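Local coordinates for protein 4-hydroxy-tetrahydrodipicolinate synthase (Thermotoga maritima, PDB 1O5K) that probably catalyses the condensation of pyruvate with aspartate semialdehyde to 4-hydroxy-tetrahydrodipicolinate, a step of lysine biosynthesis, through a Schiff-base intermediate, at residues A[48-53]-A[72-77]; A[65-70]-A[84-89]; A[158-163]-A[190-195]; A[183-188]-A[196-201]; A[267-272]-A[291-296]. All coordinates share one frame; numbering follows the deposited sequence.

Contact 1 (A[48-53]-A[72-77]). With CA (calcium ion), chain C.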
# COMPACT_ATOMS: atom_id res chain seq x y z
N ASN A 48 32.53 -7.32 -11.85
CA ASN A 48 32.44 -8.13 -13.03
C ASN A 48 31.77 -7.48 -14.24
O ASN A 48 31.79 -8.04 -15.30
CB ASN A 48 31.79 -9.47 -12.70
CG ASN A 48 32.84 -10.48 -12.16
OD1 ASN A 48 34.02 -10.33 -12.45
ND2 ASN A 48 32.43 -11.42 -11.39
N ALA A 49 31.23 -6.29 -14.05
CA ALA A 49 30.60 -5.47 -15.14
C ALA A 49 30.41 -4.06 -14.67
O ALA A 49 30.42 -3.78 -13.46
CB ALA A 49 29.25 -6.04 -15.53
N LEU A 50 30.30 -3.14 -15.64
CA LEU A 50 29.90 -1.77 -15.34
C LEU A 50 28.64 -1.44 -16.13
O LEU A 50 28.59 -1.64 -17.37
CB LEU A 50 30.97 -0.74 -15.66
CG LEU A 50 32.29 -0.80 -14.92
CD1 LEU A 50 33.24 0.16 -15.55
CD2 LEU A 50 32.11 -0.45 -13.47
N ILE A 51 27.67 -0.90 -15.40
CA ILE A 51 26.46 -0.36 -15.95
C ILE A 51 26.60 1.16 -15.90
O ILE A 51 26.67 1.77 -14.82
CB ILE A 51 25.20 -0.84 -15.22
CG1 ILE A 51 24.88 -2.31 -15.61
CG2 ILE A 51 24.04 0.03 -15.59
CD1 ILE A 51 25.88 -3.32 -15.07
N VAL A 52 26.68 1.75 -17.08
CA VAL A 52 26.89 3.19 -17.24
C VAL A 52 25.55 3.82 -17.68
O VAL A 52 24.83 3.26 -18.51
CB VAL A 52 27.97 3.42 -18.31
CG1 VAL A 52 28.15 4.88 -18.63
CG2 VAL A 52 29.34 2.86 -17.83
N LEU A 53 25.24 5.02 -17.16
CA LEU A 53 24.02 5.73 -17.53
C LEU A 53 22.72 4.99 -17.17
O LEU A 53 21.76 5.04 -17.91
CB LEU A 53 24.04 6.15 -19.02
CG LEU A 53 25.18 7.14 -19.28
CD1 LEU A 53 25.49 7.15 -20.77
CD2 LEU A 53 24.86 8.55 -18.78
N SER A 72 32.30 6.01 -24.39
CA SER A 72 33.58 5.76 -25.07
C SER A 72 34.71 5.72 -24.07
O SER A 72 35.60 4.85 -24.15
CB SER A 72 33.83 6.84 -26.12
OG SER A 72 32.86 6.68 -27.15
N ARG A 73 34.70 6.65 -23.11
CA ARG A 73 35.78 6.68 -22.13
C ARG A 73 35.76 5.43 -21.22
O ARG A 73 36.80 4.93 -20.86
CB ARG A 73 35.75 7.94 -21.28
CG ARG A 73 36.98 8.12 -20.38
CD ARG A 73 38.30 8.14 -21.22
NE ARG A 73 39.52 8.01 -20.43
CZ ARG A 73 40.70 7.58 -20.93
NH1 ARG A 73 40.84 7.21 -22.20
NH2 ARG A 73 41.77 7.51 -20.14
N THR A 74 34.58 4.91 -20.88
CA THR A 74 34.48 3.72 -20.05
C THR A 74 35.09 2.53 -20.80
O THR A 74 35.94 1.80 -20.28
CB THR A 74 33.03 3.41 -19.73
OG1 THR A 74 32.42 4.58 -19.14
CG2 THR A 74 32.96 2.29 -18.70
N LEU A 75 34.70 2.39 -22.07
CA LEU A 75 35.28 1.30 -22.90
C LEU A 75 36.79 1.40 -23.01
O LEU A 75 37.49 0.37 -22.97
CB LEU A 75 34.59 1.24 -24.25
CG LEU A 75 33.13 0.84 -24.26
CD1 LEU A 75 32.45 1.37 -25.53
CD2 LEU A 75 32.98 -0.71 -24.15
N GLU A 76 37.32 2.61 -23.16
CA GLU A 76 38.76 2.86 -23.20
C GLU A 76 39.49 2.45 -21.93
O GLU A 76 40.48 1.74 -21.98
CB GLU A 76 39.04 4.34 -23.48
CG GLU A 76 38.71 4.71 -24.91
CD GLU A 76 38.78 6.21 -25.18
OE1 GLU A 76 38.53 6.61 -26.34
OE2 GLU A 76 39.06 6.97 -24.24
N ILE A 77 38.98 2.85 -20.77
CA ILE A 77 39.63 2.46 -19.50
C ILE A 77 39.60 0.96 -19.18
O ILE A 77 40.57 0.40 -18.70
CB ILE A 77 38.98 3.21 -18.33
CG1 ILE A 77 39.19 4.69 -18.47
CG2 ILE A 77 39.59 2.71 -17.00
CD1 ILE A 77 38.21 5.48 -17.60
CA CA C . 42.47 1.58 -23.18
O HOH W 1 41.12 0.12 -25.21
O HOH W 2 43.84 1.56 -21.28
O HOH W 3 43.00 3.64 -22.22
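Thr-74 on helix 64-78 meets Leu-50 and Val-52, two residues of strand 49-52 that turn toward the same helix. Along the helix, Arg-73 takes no part across the contact; its NH1 forms a salt bridge with Glu-76 OE2 at 2.7 Å, in which the oxygen lies in the guanidinium plane and is met on its anti side, tilted out of the carboxylate plane, while NH2 pairs with Glu-36. Thr-74 follows and carries the whole contact. Its CG2, anti to the backbone N (chi1 -55° for OG1), lies 3.8 Å from Leu-50 CD1 and just as close to Val-52 CG2. Leu-50 slants across the threonine, whereas Val-52 and Thr-74 meet tip to tip, with Val-52 CG2 also 3.8 Å from Thr-74 OG1. Next, Glu-76 gives its backbone O to a calcium ion at 2.3 Å, a site completed by Asp-79 and three waters. Within this beta-alpha-beta unit of the barrel, then, methyl and hydroxyl of the threonine both touch the strand's valine, while Leu-70 O in its own helix and Tyr-35 of helix 32-44 satisfy the hydroxyl, which lets a polar residue sit in a buried, purely van der Waals interface.

Contact 2 (A[65-70]-A[84-89])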
# COMPACT_ATOMS: atom_id res chain seq x y z
N ASP A 65 25.61 14.12 -26.37
CA ASP A 65 27.04 14.24 -26.59
C ASP A 65 27.83 13.77 -25.36
O ASP A 65 28.82 13.07 -25.47
CB ASP A 65 27.39 15.66 -27.01
CG ASP A 65 26.91 15.97 -28.46
OD1 ASP A 65 27.17 15.11 -29.36
OD2 ASP A 65 26.28 17.03 -28.78
N GLU A 66 27.34 14.10 -24.18
CA GLU A 66 27.93 13.60 -22.94
C GLU A 66 27.90 12.08 -22.78
O GLU A 66 28.87 11.47 -22.28
CB GLU A 66 27.21 14.27 -21.74
CG GLU A 66 27.62 15.70 -21.60
CD GLU A 66 26.75 16.47 -20.62
OE1 GLU A 66 25.59 16.05 -20.40
OE2 GLU A 66 27.25 17.48 -20.08
N ARG A 67 26.80 11.47 -23.19
CA ARG A 67 26.66 10.02 -23.14
C ARG A 67 27.75 9.40 -24.02
O ARG A 67 28.40 8.43 -23.61
CB ARG A 67 25.31 9.61 -23.71
CG ARG A 67 24.14 10.00 -22.91
CD ARG A 67 22.80 9.67 -23.62
NE ARG A 67 22.67 8.25 -23.94
CZ ARG A 67 22.13 7.33 -23.14
NH1 ARG A 67 21.64 7.64 -21.95
NH2 ARG A 67 22.08 6.07 -23.54
N GLU A 68 27.93 9.95 -25.22
CA GLU A 68 28.93 9.38 -26.13
C GLU A 68 30.31 9.42 -25.47
O GLU A 68 31.03 8.43 -25.47
CB GLU A 68 28.94 10.12 -27.47
CG GLU A 68 30.17 9.74 -28.27
CD GLU A 68 30.13 10.18 -29.71
OE1 GLU A 68 31.23 10.15 -30.31
OE2 GLU A 68 29.03 10.52 -30.21
N LYS A 69 30.64 10.56 -24.86
CA LYS A 69 31.95 10.72 -24.24
C LYS A 69 32.15 9.78 -23.06
O LYS A 69 33.21 9.20 -22.91
CB LYS A 69 32.12 12.15 -23.72
CG LYS A 69 32.30 13.15 -24.81
CD LYS A 69 32.37 14.55 -24.23
CE LYS A 69 32.82 15.57 -25.30
NZ LYS A 69 33.27 16.85 -24.65
N LEU A 70 31.11 9.62 -22.25
CA LEU A 70 31.18 8.80 -21.06
C LEU A 70 31.27 7.33 -21.48
O LEU A 70 32.06 6.59 -20.92
CB LEU A 70 29.96 9.06 -20.18
CG LEU A 70 29.92 8.39 -18.80
CD1 LEU A 70 30.98 8.96 -17.89
CD2 LEU A 70 28.58 8.58 -18.15
N VAL A 84 30.77 -3.59 -20.61
CA VAL A 84 30.23 -2.26 -20.35
C VAL A 84 28.82 -2.26 -20.93
O VAL A 84 28.62 -2.44 -22.13
CB VAL A 84 31.11 -1.14 -20.98
CG1 VAL A 84 30.47 0.28 -20.88
CG2 VAL A 84 32.49 -1.12 -20.30
N ILE A 85 27.88 -2.12 -20.04
CA ILE A 85 26.47 -2.18 -20.31
C ILE A 85 25.90 -0.76 -20.13
O ILE A 85 26.08 -0.16 -19.09
CB ILE A 85 25.80 -3.17 -19.36
CG1 ILE A 85 26.38 -4.57 -19.54
CG2 ILE A 85 24.28 -3.17 -19.59
CD1 ILE A 85 25.86 -5.58 -18.59
N VAL A 86 25.24 -0.24 -21.16
CA VAL A 86 24.81 1.15 -21.23
C VAL A 86 23.29 1.24 -21.06
O VAL A 86 22.54 0.54 -21.75
CB VAL A 86 25.20 1.75 -22.55
CG1 VAL A 86 24.67 3.18 -22.69
CG2 VAL A 86 26.72 1.66 -22.73
N GLY A 87 22.86 2.04 -20.11
CA GLY A 87 21.46 2.39 -19.99
C GLY A 87 20.95 3.10 -21.25
O GLY A 87 21.56 4.04 -21.69
N ALA A 88 19.84 2.64 -21.81
CA ALA A 88 19.36 3.15 -23.08
C ALA A 88 17.83 3.14 -23.18
O ALA A 88 17.29 3.24 -24.27
CB ALA A 88 19.97 2.35 -24.20
N GLY A 89 17.13 2.97 -22.07
CA GLY A 89 15.67 2.85 -22.11
C GLY A 89 15.01 4.20 -21.92
O GLY A 89 15.43 5.00 -21.08
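Arg-67 reaches from helix 64-78 to the end of strand 84-87, where its NH2 donates a hydrogen bond of 2.8 Å to Gly-87 O. The conformation of the arginine makes this possible. CG lies beside the backbone N, the chain then runs extended through chi2, and a bend at chi3 (57°) swings the guanidinium over to the strand. The bond is nearly straight, with an N-H...O angle of 160°. On the acceptor side the nitrogen lies in the carbonyl plane, at a C=O...N angle of 155°, and the oxygen sits at the edge of the guanidinium, close to its plane. Two apolar neighbours approach the same nitrogen obliquely: Val-86 CG1, placed anti to its own backbone N, stands 4.0 Å from Arg-67 NH2, and Ala-88 CA lies equally far from it. Gly-87 contributes backbone alone. Leu-53 and, from helix 93-106, Leu-99 also pack on the arginine side chain. Gly-87 lies about 7 Å from the side chain of Tyr-144, the predicted proton donor/acceptor. A guanidinium hydrogen-bonded to this carbonyl would be expected to polarise it, and a single directed bond, set among apolar groups, ties the helix to the C-terminal end of its following strand, the end at which TIM barrels carry their active site.

Contact 3 (A[158-163]-A[190-195])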
# COMPACT_ATOMS: atom_id res chain seq x y z
N THR A 158 5.35 -12.25 -17.80
CA THR A 158 5.69 -11.38 -18.94
C THR A 158 7.18 -11.46 -19.15
O THR A 158 7.63 -11.64 -20.27
CB THR A 158 5.26 -9.94 -18.71
OG1 THR A 158 3.86 -9.88 -18.50
CG2 THR A 158 5.51 -9.08 -19.91
N ALA A 159 7.97 -11.39 -18.07
CA ALA A 159 9.42 -11.60 -18.22
C ALA A 159 9.76 -12.95 -18.83
O ALA A 159 10.68 -13.05 -19.63
CB ALA A 159 10.16 -11.46 -16.88
N ALA A 160 9.02 -13.99 -18.46
CA ALA A 160 9.27 -15.35 -18.97
C ALA A 160 8.94 -15.39 -20.44
O ALA A 160 9.55 -16.14 -21.21
CB ALA A 160 8.42 -16.39 -18.24
N ARG A 161 7.92 -14.65 -20.84
CA ARG A 161 7.51 -14.67 -22.26
C ARG A 161 8.61 -14.00 -23.12
O ARG A 161 9.02 -14.48 -24.19
CB ARG A 161 6.21 -13.90 -22.36
CG ARG A 161 5.61 -13.91 -23.66
CD ARG A 161 4.31 -13.13 -23.68
NE ARG A 161 3.79 -13.23 -25.01
CZ ARG A 161 3.00 -12.35 -25.59
NH1 ARG A 161 2.57 -11.30 -24.90
NH2 ARG A 161 2.60 -12.56 -26.84
N ILE A 162 9.11 -12.89 -22.61
CA ILE A 162 10.28 -12.21 -23.20
C ILE A 162 11.53 -13.11 -23.29
O ILE A 162 12.14 -13.20 -24.36
CB ILE A 162 10.57 -10.91 -22.40
CG1 ILE A 162 9.47 -9.86 -22.69
CG2 ILE A 162 11.98 -10.35 -22.72
CD1 ILE A 162 9.47 -8.75 -21.71
N ALA A 163 11.90 -13.75 -22.18
CA ALA A 163 12.93 -14.81 -22.17
C ALA A 163 12.72 -15.87 -23.24
O ALA A 163 13.64 -16.21 -23.98
CB ALA A 163 12.98 -15.47 -20.80
N LYS A 190 13.89 -18.76 -15.98
CA LYS A 190 14.87 -19.80 -16.18
C LYS A 190 14.23 -21.06 -16.64
O LYS A 190 14.85 -21.87 -17.31
CB LYS A 190 15.69 -20.04 -14.91
CG LYS A 190 16.68 -18.89 -14.73
CD LYS A 190 17.57 -18.98 -13.50
CE LYS A 190 18.42 -17.70 -13.31
NZ LYS A 190 19.60 -17.58 -14.27
N GLN A 191 12.97 -21.24 -16.29
CA GLN A 191 12.18 -22.31 -16.89
C GLN A 191 11.92 -22.07 -18.37
O GLN A 191 11.80 -23.03 -19.16
CB GLN A 191 10.86 -22.46 -16.19
CG GLN A 191 10.90 -23.13 -14.86
CD GLN A 191 9.47 -23.36 -14.31
OE1 GLN A 191 8.58 -23.82 -15.05
NE2 GLN A 191 9.24 -23.04 -13.03
N ALA A 192 11.78 -20.81 -18.77
CA ALA A 192 11.54 -20.50 -20.20
C ALA A 192 12.84 -20.61 -20.97
O ALA A 192 12.87 -21.14 -22.06
CB ALA A 192 10.98 -19.14 -20.38
N ARG A 193 13.94 -20.22 -20.33
CA ARG A 193 15.24 -20.30 -20.95
C ARG A 193 16.33 -20.40 -19.88
O ARG A 193 16.56 -19.49 -19.10
CB ARG A 193 15.39 -19.07 -21.77
CG ARG A 193 16.61 -18.91 -22.60
CD ARG A 193 16.37 -17.71 -23.49
NE ARG A 193 17.49 -16.82 -23.57
CZ ARG A 193 17.42 -15.58 -23.98
NH1 ARG A 193 16.27 -15.03 -24.37
NH2 ARG A 193 18.53 -14.88 -24.04
N SER A 194 16.98 -21.55 -19.84
CA SER A 194 17.80 -21.90 -18.70
C SER A 194 18.97 -20.96 -18.46
O SER A 194 19.46 -20.85 -17.34
CB SER A 194 18.31 -23.34 -18.86
OG SER A 194 19.14 -23.43 -20.00
N ASP A 195 19.40 -20.26 -19.52
CA ASP A 195 20.56 -19.36 -19.49
C ASP A 195 20.16 -17.88 -19.27
O ASP A 195 21.02 -16.99 -19.32
CB ASP A 195 21.31 -19.50 -20.84
CG ASP A 195 20.36 -19.39 -22.03
OD1 ASP A 195 19.85 -20.43 -22.49
OD2 ASP A 195 20.01 -18.31 -22.53
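Ala-160 on helix 156-165 meets Ala-192, the last helical residue of helix 179-192, through backbone as well as side chain: Ala-160 O lies 3.4 Å from Ala-192 CB, and the two CB atoms are 4.3 Å apart. Arg-161, next along, points the other way, where it forms a salt bridge with Glu-124 and a cation-pi contact with Tyr-127 of helix 123-134. Ile-162 likewise turns its back on helix 179-192 and packs on Tyr-127 and Tyr-130. These helices follow one another round the outside of the TIM barrel, and the small alanines let the backbones of 156-165 and 179-192 come close, with Ala-160 CA only 5.8 Å from Ala-192 CA. One turn after Ala-160, Ala-163 sets its CB 4.2 Å from Ala-192 CB and also touches Phe-196. Its carbonyl is taken up by Arg-193, the first residue to leave helical geometry after Ala-192. Arg-193 NH1 donates to Ala-163 O at 2.9 Å, in the carbonyl plane and on a lone pair, with an N-H...O angle of 164°; CG anti to the backbone N carries the chain toward helix 156-165. The same NH1 also bonds Leu-166 O, just past that helix, so the positive group sits by a C-terminal helix end. On another edge of the guanidinium, NE forms a salt bridge of 3.1 Å to Asp-195 OD2, which limits rotation of the group.

Contact 4 (A[183-188]-A[196-201])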
# COMPACT_ATOMS: atom_id res chain seq x y z
N ASP A 183 11.25 -14.39 -6.42
CA ASP A 183 11.17 -15.84 -6.49
C ASP A 183 10.62 -16.29 -7.86
O ASP A 183 11.20 -17.14 -8.50
CB ASP A 183 10.27 -16.33 -5.37
CG ASP A 183 10.11 -17.81 -5.35
OD1 ASP A 183 9.06 -18.29 -5.81
OD2 ASP A 183 10.97 -18.56 -4.90
N ARG A 184 9.53 -15.67 -8.28
CA ARG A 184 8.85 -16.03 -9.52
C ARG A 184 9.58 -15.57 -10.79
O ARG A 184 9.60 -16.31 -11.78
CB ARG A 184 7.42 -15.52 -9.49
CG ARG A 184 6.54 -16.38 -8.66
CD ARG A 184 6.20 -17.74 -9.36
NE ARG A 184 5.06 -17.60 -10.27
CZ ARG A 184 4.43 -18.61 -10.90
NH1 ARG A 184 3.40 -18.35 -11.69
NH2 ARG A 184 4.83 -19.88 -10.78
N THR A 185 10.17 -14.38 -10.78
CA THR A 185 11.00 -13.92 -11.89
C THR A 185 12.13 -14.90 -12.14
O THR A 185 12.29 -15.37 -13.26
CB THR A 185 11.50 -12.54 -11.63
OG1 THR A 185 10.37 -11.63 -11.68
CG2 THR A 185 12.39 -12.08 -12.69
N VAL A 186 12.86 -15.28 -11.10
CA VAL A 186 13.93 -16.25 -11.26
C VAL A 186 13.38 -17.58 -11.79
O VAL A 186 13.88 -18.10 -12.76
CB VAL A 186 14.71 -16.51 -9.98
CG1 VAL A 186 15.73 -17.64 -10.23
CG2 VAL A 186 15.44 -15.25 -9.57
N SER A 187 12.35 -18.13 -11.12
CA SER A 187 11.82 -19.47 -11.45
C SER A 187 11.28 -19.49 -12.89
O SER A 187 11.60 -20.38 -13.69
CB SER A 187 10.66 -19.80 -10.50
OG SER A 187 10.06 -21.04 -10.91
N LEU A 188 10.44 -18.51 -13.22
CA LEU A 188 9.71 -18.64 -14.48
C LEU A 188 10.59 -18.32 -15.67
O LEU A 188 10.45 -18.95 -16.72
CB LEU A 188 8.50 -17.74 -14.47
CG LEU A 188 7.31 -18.13 -13.59
CD1 LEU A 188 6.17 -17.23 -13.92
CD2 LEU A 188 6.89 -19.62 -13.80
N PHE A 196 18.86 -17.63 -19.07
CA PHE A 196 18.37 -16.27 -18.88
C PHE A 196 18.88 -15.79 -17.52
O PHE A 196 18.80 -16.51 -16.54
CB PHE A 196 16.86 -16.21 -18.93
CG PHE A 196 16.30 -14.81 -19.11
CD1 PHE A 196 16.30 -14.22 -20.37
CD2 PHE A 196 15.73 -14.08 -18.06
CE1 PHE A 196 15.76 -12.93 -20.56
CE2 PHE A 196 15.16 -12.84 -18.26
CZ PHE A 196 15.17 -12.23 -19.50
N MET A 197 19.45 -14.60 -17.49
CA MET A 197 20.09 -14.06 -16.30
C MET A 197 19.12 -13.25 -15.48
O MET A 197 18.30 -12.51 -16.04
CB MET A 197 21.25 -13.17 -16.69
CG MET A 197 22.31 -13.89 -17.55
SD MET A 197 23.07 -15.28 -16.80
CE MET A 197 24.02 -14.54 -15.69
N VAL A 198 19.22 -13.35 -14.15
CA VAL A 198 18.39 -12.55 -13.32
C VAL A 198 19.30 -11.96 -12.23
O VAL A 198 19.88 -12.70 -11.44
CB VAL A 198 17.24 -13.33 -12.67
CG1 VAL A 198 16.42 -12.34 -11.81
CG2 VAL A 198 16.40 -13.98 -13.70
N TRP A 199 19.50 -10.64 -12.29
CA TRP A 199 20.32 -9.91 -11.33
C TRP A 199 19.42 -9.09 -10.47
O TRP A 199 18.38 -8.51 -10.95
CB TRP A 199 21.32 -8.99 -12.02
CG TRP A 199 22.28 -9.65 -13.00
CD1 TRP A 199 23.41 -10.34 -12.71
CD2 TRP A 199 22.12 -9.72 -14.42
NE1 TRP A 199 24.00 -10.80 -13.86
CE2 TRP A 199 23.25 -10.40 -14.93
CE3 TRP A 199 21.18 -9.20 -15.33
CZ2 TRP A 199 23.46 -10.60 -16.29
CZ3 TRP A 199 21.39 -9.38 -16.68
CH2 TRP A 199 22.49 -10.12 -17.15
N SER A 200 19.77 -8.99 -9.19
CA SER A 200 19.07 -8.07 -8.33
C SER A 200 19.31 -6.59 -8.70
O SER A 200 20.45 -6.17 -9.02
CB SER A 200 19.54 -8.22 -6.84
OG SER A 200 18.79 -7.38 -6.02
N GLY A 201 18.26 -5.79 -8.62
CA GLY A 201 18.31 -4.36 -8.76
C GLY A 201 18.26 -3.65 -7.42
O GLY A 201 18.23 -2.43 -7.36
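Flat groups flank the meeting of Val-198 with Thr-185 and Val-186 without entering it. On the helix, the Arg-184 guanidinium has Leu-188 CD1 over one face, offset toward the rim; the residue also packs on Arg-252 of the second subunit. On the other segment, the Trp-199 ring has Met-197 CB over one face, 3.3 Å above the plane and near the rim; it also stacks with Phe-14, whose O accepts a bond from NE1. The contact itself is apolar, made mostly by methyl groups. Val-198 CG1, held anti to the backbone N (chi1 -179°), slants across both helix residues, 3.8 Å from Val-186 CG2 and 4.1 Å from Thr-185 CG2. Val-198 CG2 instead faces the helix backbone, 4.1 Å from Val-186 CA. The Thr-185 hydroxyl is directed elsewhere, to Glu-174 and to Gln-181 O. Asp-183 OD2 forms a salt bridge with Arg-249 of the second subunit, so one side of the helix faces the barrel and another takes part in the subunit interface. The extended segment 196-201 bonds through its backbone to residues 170-174 on one flank and to Asp-215 on another, which fits the seventh-strand position of a TIM barrel, here backed by the outer helix 179-192.

Contact 5 (A[267-272]-A[291-296])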
# COMPACT_ATOMS: atom_id res chain seq x y z
N VAL A 267 24.76 8.24 -2.46
CA VAL A 267 26.03 7.62 -2.95
C VAL A 267 27.05 8.67 -3.45
O VAL A 267 28.28 8.56 -3.18
CB VAL A 267 25.75 6.48 -3.96
CG1 VAL A 267 25.30 7.00 -5.31
CG2 VAL A 267 27.01 5.61 -4.13
N LYS A 268 26.57 9.75 -4.06
CA LYS A 268 27.48 10.83 -4.46
C LYS A 268 28.06 11.51 -3.23
O LYS A 268 29.24 11.81 -3.23
CB LYS A 268 26.83 11.83 -5.43
CG LYS A 268 26.73 11.30 -6.85
CD LYS A 268 26.31 12.35 -7.85
CE LYS A 268 27.06 12.20 -9.14
NZ LYS A 268 26.72 13.19 -10.16
N ALA A 269 27.26 11.73 -2.19
CA ALA A 269 27.80 12.35 -0.94
C ALA A 269 28.86 11.44 -0.29
O ALA A 269 29.89 11.90 0.15
CB ALA A 269 26.68 12.72 0.03
N ALA A 270 28.61 10.13 -0.32
CA ALA A 270 29.55 9.11 0.14
C ALA A 270 30.87 9.12 -0.66
O ALA A 270 31.97 9.14 -0.08
CB ALA A 270 28.86 7.71 0.08
N LEU A 271 30.77 9.11 -1.99
CA LEU A 271 31.97 9.18 -2.85
C LEU A 271 32.76 10.46 -2.61
O LEU A 271 34.03 10.46 -2.60
CB LEU A 271 31.56 9.03 -4.31
CG LEU A 271 31.15 7.56 -4.62
CD1 LEU A 271 30.44 7.55 -5.95
CD2 LEU A 271 32.34 6.68 -4.68
N ASN A 272 32.05 11.54 -2.36
CA ASN A 272 32.75 12.78 -2.03
C ASN A 272 33.50 12.71 -0.67
O ASN A 272 34.69 13.16 -0.54
CB ASN A 272 31.76 13.95 -2.02
CG ASN A 272 32.39 15.26 -1.62
OD1 ASN A 272 32.04 15.82 -0.60
ND2 ASN A 272 33.31 15.78 -2.44
N LYS A 291 22.10 15.84 7.56
CA LYS A 291 21.72 14.63 8.26
C LYS A 291 22.17 13.36 7.53
O LYS A 291 22.77 12.49 8.16
CB LYS A 291 20.19 14.59 8.52
CG LYS A 291 19.79 15.46 9.72
CD LYS A 291 18.31 15.37 10.02
CE LYS A 291 17.88 16.41 11.07
NZ LYS A 291 16.37 16.50 11.15
N THR A 292 21.94 13.28 6.22
CA THR A 292 22.36 12.13 5.42
C THR A 292 23.89 12.05 5.40
O THR A 292 24.47 10.99 5.50
CB THR A 292 21.83 12.28 3.98
OG1 THR A 292 20.38 12.25 3.95
CG2 THR A 292 22.30 11.12 3.06
N VAL A 293 24.54 13.18 5.20
CA VAL A 293 26.01 13.18 5.14
C VAL A 293 26.63 12.67 6.45
O VAL A 293 27.59 11.89 6.44
CB VAL A 293 26.54 14.57 4.89
CG1 VAL A 293 28.09 14.56 5.02
CG2 VAL A 293 26.11 15.09 3.52
N GLU A 294 26.05 13.13 7.56
CA GLU A 294 26.49 12.77 8.92
C GLU A 294 26.35 11.25 9.11
O GLU A 294 27.26 10.60 9.61
CB GLU A 294 25.58 13.55 9.86
CG GLU A 294 25.85 13.72 11.32
CD GLU A 294 24.75 14.67 11.85
OE1 GLU A 294 24.99 15.91 11.88
OE2 GLU A 294 23.60 14.18 12.06
N LEU A 295 25.23 10.71 8.65
CA LEU A 295 24.94 9.26 8.73
C LEU A 295 25.93 8.49 7.85
O LEU A 295 26.55 7.52 8.27
CB LEU A 295 23.51 8.98 8.26
CG LEU A 295 23.13 7.52 7.98
CD1 LEU A 295 23.20 6.75 9.27
CD2 LEU A 295 21.75 7.42 7.37
N LEU A 296 26.04 8.90 6.60
CA LEU A 296 27.00 8.26 5.73
C LEU A 296 28.43 8.27 6.36
O LEU A 296 29.11 7.24 6.35
CB LEU A 296 27.02 8.93 4.38
CG LEU A 296 25.73 8.73 3.58
CD1 LEU A 296 25.77 9.77 2.47
CD2 LEU A 296 25.63 7.29 3.06
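Ala-269 and Ala-270 of helix 265-273 receive Leu-296 of helix 290-302 in a contact without hydrogen bonds, made almost wholly by apolar side chains. One methyl does most of the touching: Leu-296 CD1 lies 3.9 Å from Ala-269 CB, 4.0 Å from Ala-270 N and 4.4 Å from Ala-270 CB. With CG beside the backbone N (chi1 -68°), the leucine projects over this small-residue surface and comes up against the helix backbone. A turn earlier, Val-293 CG2 adds a looser touch at 4.3 Å from Ala-269 CB. Leu-296 also packs on Ala-257 and Leu-273, and Ala-269 on Ala-288. Both helices come after the last barrel strand, in the C-terminal helical part of the DapA-family chain; their short segments cross at -55° with axes 9.7 Å apart. Polar groups belong to the surroundings rather than to the interface. Lys-268, pointing away from helix 290-302, forms a salt bridge with Glu-58 and a hydrogen bond to Thr-23 O, joining helix 265-273 to residues on the barrel side; it also bonds Glu-280 O, in the connection between helices 265-273 and 290-302. Asn-272 ND2 bonds Ile-277 O, and Thr-292 OG1 bonds Glu-261 OE2.

Overall arrangement
Contacts 1 and 2 come first along the chain and interlock: their centres are 9 Å apart, they share helix 64-78, and they use neighbouring strands 49-52 and 84-87, whose backbones bond each other. Contacts 3 and 4 form a second such pair, also with centres 9 Å apart, sharing helix 179-192. Contacts 1 and 4 lie on opposite sides of the chain's centre, 24 Å apart between centres, so the two pairs lie on different arcs of the same barrel. Contact 5 comes last, 39 Å from contact 3 between centres, in the C-terminal helices. Outer helices thus meet the barrel wall in contacts 1, 2 and 4, taking 196-201 as the seventh-strand position, and helices meet each other in contacts 3 and 5; contact 4 also borders the second subunit.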